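Local atomic coordinates of baculoviral IAP repeat-containing protein 2 (PDB entry 3M1D), a protein that probably restrains apoptosis as an inhibitor of apoptosis protein, carries a zinc-binding BIR1 domain and is recruited by TRAF2. Residues T21-A24 against G25-V28. Residues are numbered along the deposited sequence; the frame is centred on the assembly and turned at random.
Sequences TFPA and GVPV
Phe22 and Val26 meet across a tight bend of the chain, ring atoms CE2 and CZ against CB and both methyls of the valine. The two side chains cross at about a right angle. Val26 can be followed from its CB outward. Val26 CB points toward 21-24 and comes within 3.5 Å of Phe22 CE2. The CG1 methyl lies anti to the backbone N (chi1 -180°), and this torsion sets it against the Phe22 ring. Val26 CG1 is 3.5 Å from Phe22 CE2 and 3.8 Å from Phe22 CZ. The other methyl, CG2, lies on the Pro23 side. Val26 CG2 is 3.7 Å from Pro23 O and 4.3 Å from Pro23 CB. It also packs against Phe22 CE2, so both methyls share the far end of the ring.

The backbone between them forms a type I beta turn from Pro23 to Val26, with Ala24 and Gly25 at its corners. This turn belongs to the loop joining helix 9-17 to helix 30-35 of the BIR domain. A water lies in its mouth. The water O is 2.5 Å from Pro23 O and 2.6 Å from Ala24 O, the second bond being weak. It has more acceptors in reach than protons to give. It also accepts a weak bond from Val26 N.

Phe22 reaches the valine because its CG is anti to the backbone N (chi1 -156°). The ring is buried. It makes edge-to-face contacts with Tyr19 and Tyr40 and also touches Leu33 of helix 30-35. Val26 itself lies against Asp45 and Trp59. Val28, two residues on, is buried too, and its side chain packs on Trp59 and Leu33.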
loop_
_atom_site.group_PDB
_atom_site.type_symbol
_atom_site.label_atom_id
_atom_site.label_comp_id
_atom_site.label_asym_id
_atom_site.label_seq_id
_atom_site.Cartn_x
_atom_site.Cartn_y
_atom_site.Cartn_z
ATOM N N THR A 21 -6.354 -9.927 -7.775
ATOM C CA THR A 21 -6.908 -9.355 -9.002
ATOM C C THR A 21 -6.152 -8.120 -9.498
ATOM O O THR A 21 -6.575 -7.486 -10.462
ATOM C CB THR A 21 -8.386 -8.943 -8.808
ATOM O OG1 THR A 21 -8.513 -8.181 -7.600
ATOM C CG2 THR A 21 -9.306 -10.175 -8.730
ATOM N N PHE A 22 -5.053 -7.764 -8.836
ATOM C CA PHE A 22 -4.268 -6.590 -9.234
ATOM C C PHE A 22 -3.888 -6.724 -10.714
ATOM O O PHE A 22 -3.520 -7.808 -11.159
ATOM C CB PHE A 22 -3.014 -6.472 -8.356
ATOM C CG PHE A 22 -2.449 -5.067 -8.259
ATOM C CD1 PHE A 22 -3.228 -4.011 -7.796
ATOM C CD2 PHE A 22 -1.126 -4.809 -8.602
ATOM C CE1 PHE A 22 -2.701 -2.725 -7.686
ATOM C CE2 PHE A 22 -0.598 -3.524 -8.499
ATOM C CZ PHE A 22 -1.386 -2.485 -8.038
ATOM N N PRO A 23 -3.995 -5.630 -11.491
ATOM C CA PRO A 23 -3.675 -5.722 -12.926
ATOM C C PRO A 23 -2.208 -6.054 -13.183
ATOM O O PRO A 23 -1.322 -5.616 -12.452
ATOM C CB PRO A 23 -3.996 -4.325 -13.455
ATOM C CG PRO A 23 -4.889 -3.711 -12.426
ATOM C CD PRO A 23 -4.460 -4.286 -11.117
ATOM N N ALA A 24 -1.970 -6.807 -14.249
ATOM C CA ALA A 24 -0.650 -7.353 -14.578
ATOM C C ALA A 24 0.483 -6.348 -14.779
ATOM O O ALA A 24 1.616 -6.590 -14.356
ATOM C CB ALA A 24 -0.763 -8.229 -15.805
ATOM N N GLY A 25 0.204 -5.239 -15.443
ATOM C CA GLY A 25 1.288 -4.365 -15.863
ATOM C C GLY A 25 1.752 -3.286 -14.893
ATOM O O GLY A 25 2.566 -2.441 -15.261
ATOM N N VAL A 26 1.259 -3.301 -13.657
ATOM C CA VAL A 26 1.640 -2.269 -12.697
ATOM C C VAL A 26 3.103 -2.405 -12.266
ATOM O O VAL A 26 3.542 -3.477 -11.864
ATOM C CB VAL A 26 0.700 -2.251 -11.484
ATOM C CG1 VAL A 26 1.118 -1.158 -10.507
ATOM C CG2 VAL A 26 -0.740 -2.038 -11.959
ATOM N N PRO A 27 3.863 -1.307 -12.368
ATOM C CA PRO A 27 5.321 -1.308 -12.205
ATOM C C PRO A 27 5.786 -1.210 -10.758
ATOM O O PRO A 27 6.897 -0.751 -10.527
ATOM C CB PRO A 27 5.765 -0.040 -12.951
ATOM C CG PRO A 27 4.505 0.632 -13.442
ATOM C CD PRO A 27 3.354 0.022 -12.733
ATOM N N VAL A 28 4.950 -1.600 -9.807
ATOM C CA VAL A 28 5.381 -1.683 -8.418
ATOM C C VAL A 28 4.889 -3.009 -7.843
ATOM O O VAL A 28 3.794 -3.457 -8.171
ATOM C CB VAL A 28 4.884 -0.486 -7.569
ATOM C CG1 VAL A 28 5.293 0.847 -8.214
ATOM C CG2 VAL A 28 3.387 -0.557 -7.364
HETATM O O HOH W 1 1.086 -5.924 -11.850
#